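Local coordinates for protein dUTPase (Streptococcus mutans, PDB 3H6X) that probably hydrolyses dUTP to dUMP and diphosphate as a member of the trimeric dUTPase family, with a jelly-roll beta-barrel fold, at residues B[36-41]-B[47-52]. Numbering follows the deposited sequence.
Sequences ERTEIS and LVPTGV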
ATOM      1  N   GLU B  36      -2.791 -23.307   6.394  1.00  9.82           N
ATOM      2  CA  GLU B  36      -2.830 -24.668   5.880  1.00 13.75           C
ATOM      3  C   GLU B  36      -2.260 -24.677   4.483  1.00 13.28           C
ATOM      4  O   GLU B  36      -2.307 -23.666   3.775  1.00 11.90           O
ATOM      5  CB  GLU B  36      -4.263 -25.185   5.834  1.00 15.50           C
ATOM      6  CG  GLU B  36      -5.123 -24.452   4.854  1.00 16.50           C
ATOM      7  CD  GLU B  36      -6.526 -25.036   4.748  1.00 28.29           C
ATOM      8  OE1 GLU B  36      -6.873 -25.931   5.566  1.00 28.14           O
ATOM      9  OE2 GLU B  36      -7.275 -24.579   3.844  1.00 24.90           O
ATOM     10  N   ARG B  37      -1.730 -25.818   4.068  1.00 13.33           N
ATOM     11  CA  ARG B  37      -1.123 -25.884   2.746  1.00 12.45           C
ATOM     12  C   ARG B  37      -2.077 -25.340   1.681  1.00 13.77           C
ATOM     13  O   ARG B  37      -3.254 -25.728   1.612  1.00 12.27           O
ATOM     14  CB  ARG B  37      -0.704 -27.322   2.413  1.00 16.24           C
ATOM     15  CG  ARG B  37      -0.094 -27.453   1.023  1.00 16.42           C
ATOM     16  CD  ARG B  37       0.177 -28.905   0.628  1.00 26.70           C
ATOM     17  NE  ARG B  37       1.512 -29.333   1.017  1.00 40.95           N
ATOM     18  CZ  ARG B  37       1.761 -30.343   1.850  1.00 46.68           C
ATOM     19  NH1 ARG B  37       0.758 -31.038   2.385  1.00 45.68           N
ATOM     20  NH2 ARG B  37       3.017 -30.665   2.153  1.00 44.28           N
ATOM     21  N   THR B  38      -1.572 -24.434   0.851  1.00 11.95           N
ATOM     22  CA  THR B  38      -2.409 -23.757  -0.130  1.00 12.99           C
ATOM     23  C   THR B  38      -1.707 -23.693  -1.482  1.00 12.58           C
ATOM     24  O   THR B  38      -0.589 -23.184  -1.595  1.00 14.48           O
ATOM     25  CB  THR B  38      -2.756 -22.316   0.337  1.00 12.04           C
ATOM     26  OG1 THR B  38      -3.487 -22.364   1.567  1.00 13.36           O
ATOM     27  CG2 THR B  38      -3.595 -21.596  -0.698  1.00 11.91           C
ATOM     28  N   GLU B  39      -2.360 -24.244  -2.501  1.00 13.39           N
ATOM     29  CA  GLU B  39      -1.826 -24.206  -3.864  1.00 14.80           C
ATOM     30  C   GLU B  39      -2.406 -23.033  -4.648  1.00 12.98           C
ATOM     31  O   GLU B  39      -3.605 -22.733  -4.558  1.00 13.35           O
ATOM     32  CB  GLU B  39      -2.199 -25.489  -4.607  1.00 18.96           C
ATOM     33  CG  GLU B  39      -1.328 -26.679  -4.291  1.00 24.70           C
ATOM     34  CD  GLU B  39      -1.755 -27.898  -5.092  1.00 37.20           C
ATOM     35  OE1 GLU B  39      -2.949 -28.263  -5.015  1.00 39.81           O
ATOM     36  OE2 GLU B  39      -0.911 -28.472  -5.810  1.00 42.48           O
ATOM     37  N   ILE B  40      -1.557 -22.388  -5.444  1.00  9.78           N
ATOM     38  CA  ILE B  40      -2.016 -21.310  -6.308  1.00 10.86           C
ATOM     39  C   ILE B  40      -1.579 -21.592  -7.741  1.00 10.00           C
ATOM     40  O   ILE B  40      -0.383 -21.567  -8.048  1.00 10.66           O
ATOM     41  CB  ILE B  40      -1.479 -19.933  -5.859  1.00  9.61           C
ATOM     42  CG1 ILE B  40      -1.749 -19.735  -4.355  1.00 12.69           C
ATOM     43  CG2 ILE B  40      -2.136 -18.843  -6.667  1.00 11.17           C
ATOM     44  CD1 ILE B  40      -1.282 -18.408  -3.810  1.00 12.49           C
ATOM     45  N   SER B  41      -2.554 -21.888  -8.596  1.00 10.33           N
ATOM     46  CA  SER B  41      -2.285 -22.175 -10.001  1.00 13.66           C
ATOM     47  C   SER B  41      -1.651 -20.997 -10.735  1.00 13.81           C
ATOM     48  O   SER B  41      -1.765 -19.847 -10.332  1.00  9.85           O
ATOM     49  CB  SER B  41      -3.575 -22.593 -10.721  1.00 16.07           C
ATOM     50  OG  SER B  41      -4.141 -23.721 -10.083  1.00 30.88           O
ATOM     51  N   LEU B  47      -7.398 -16.808  -2.090  1.00  9.62           N
ATOM     52  CA  LEU B  47      -7.467 -16.271  -0.737  1.00 10.14           C
ATOM     53  C   LEU B  47      -6.756 -17.247   0.199  1.00 10.26           C
ATOM     54  O   LEU B  47      -7.225 -18.372   0.409  1.00 12.93           O
ATOM     55  CB  LEU B  47      -8.930 -16.088  -0.331  1.00 10.40           C
ATOM     56  CG  LEU B  47      -9.658 -14.936  -1.029  1.00 12.99           C
ATOM     57  CD1 LEU B  47     -11.157 -15.017  -0.797  1.00 20.61           C
ATOM     58  CD2 LEU B  47      -9.146 -13.586  -0.571  1.00 15.60           C
ATOM     59  N   VAL B  48      -5.615 -16.831   0.745  1.00  7.57           N
ATOM     60  CA  VAL B  48      -4.806 -17.727   1.564  1.00  8.39           C
ATOM     61  C   VAL B  48      -5.185 -17.499   3.040  1.00  8.16           C
ATOM     62  O   VAL B  48      -5.056 -16.384   3.539  1.00  7.78           O
ATOM     63  CB  VAL B  48      -3.320 -17.431   1.335  1.00  7.08           C
ATOM     64  CG1 VAL B  48      -2.418 -18.338   2.200  1.00  8.23           C
ATOM     65  CG2 VAL B  48      -2.995 -17.581  -0.163  1.00  7.80           C
ATOM     66  N   PRO B  49      -5.630 -18.555   3.736  1.00  7.56           N
ATOM     67  CA  PRO B  49      -5.983 -18.415   5.152  1.00  9.12           C
ATOM     68  C   PRO B  49      -4.774 -18.222   6.038  1.00  6.44           C
ATOM     69  O   PRO B  49      -3.726 -18.788   5.822  1.00  6.23           O
ATOM     70  CB  PRO B  49      -6.633 -19.768   5.484  1.00  8.15           C
ATOM     71  CG  PRO B  49      -5.948 -20.731   4.561  1.00  9.95           C
ATOM     72  CD  PRO B  49      -5.720 -19.958   3.284  1.00 10.66           C
ATOM     73  N   THR B  50      -4.978 -17.440   7.089  1.00  4.89           N
ATOM     74  CA  THR B  50      -3.932 -17.011   7.956  1.00  6.60           C
ATOM     75  C   THR B  50      -4.189 -17.607   9.365  1.00  5.97           C
ATOM     76  O   THR B  50      -3.303 -17.664  10.221  1.00  6.32           O
ATOM     77  CB  THR B  50      -4.092 -15.504   7.848  1.00 16.83           C
ATOM     78  OG1 THR B  50      -3.018 -14.878   7.134  1.00 13.04           O
ATOM     79  CG2 THR B  50      -4.596 -14.868   9.042  1.00  3.16           C
ATOM     80  N   GLY B  51      -5.410 -18.094   9.585  1.00  5.45           N
ATOM     81  CA  GLY B  51      -5.756 -18.733  10.853  1.00  6.88           C
ATOM     82  C   GLY B  51      -6.023 -17.800  12.025  1.00  7.05           C
ATOM     83  O   GLY B  51      -6.397 -18.257  13.115  1.00  6.44           O
ATOM     84  N   VAL B  52      -5.885 -16.492  11.800  1.00  5.37           N
ATOM     85  CA  VAL B  52      -6.051 -15.532  12.894  1.00  5.41           C
ATOM     86  C   VAL B  52      -7.062 -14.419  12.620  1.00  5.90           C
ATOM     87  O   VAL B  52      -7.412 -14.146  11.475  1.00  5.44           O
ATOM     88  CB  VAL B  52      -4.697 -14.889  13.296  1.00  5.44           C
ATOM     89  CG1 VAL B  52      -3.714 -15.960  13.801  1.00  7.39           C
ATOM     90  CG2 VAL B  52      -4.102 -14.077  12.147  1.00  6.70           C
TER
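Strands 38-40 and 47-49 run nearly antiparallel, at 163°, but their axes come no closer than 8.3 Å and no backbone hydrogen bond joins them. They belong to different sheets of the dUTPase jelly-roll: 38-40 pairs with 111-113, whereas 45-49 pairs with 100-105. In this example of two sheets meeting, the contact between 36-41 and 47-52 is made by side chains, and a backbone hydrogen bond between Pro49 and Ala35 closes the gap just beyond.

CG2 of Val48 is the methyl that meets both Thr38 and Ile40. Thr38 CG2 lies 4.1 Å from Val48 CG2, and Ile40 CD1 reaches the same Val48 methyl at 4.1 Å, its side chain set roughly perpendicular to that of Val48. CG1 of Ile40 stands beside the backbone N (chi1 -50°), with CD1 extended beyond it to make this touch. Met103 of strand 100-105 packs against both Ile40 and Val48, extending the apolar cluster.

Toward the more open end, the ring of Pro49 takes over. Its CG meets Glu36 CG at 3.8 Å, the glutamate chain passing crosswise to the ring while the neighbouring Tyr13 also touches Glu36. Pro49 CD lies alongside Thr38 OG1, 3.7 Å away. That hydroxyl turns back on its own segment, donating a 2.8 Å hydrogen bond from Thr38 OG1 to Glu36 O, the donor OG1 sitting 31° out of the plane of that carbonyl.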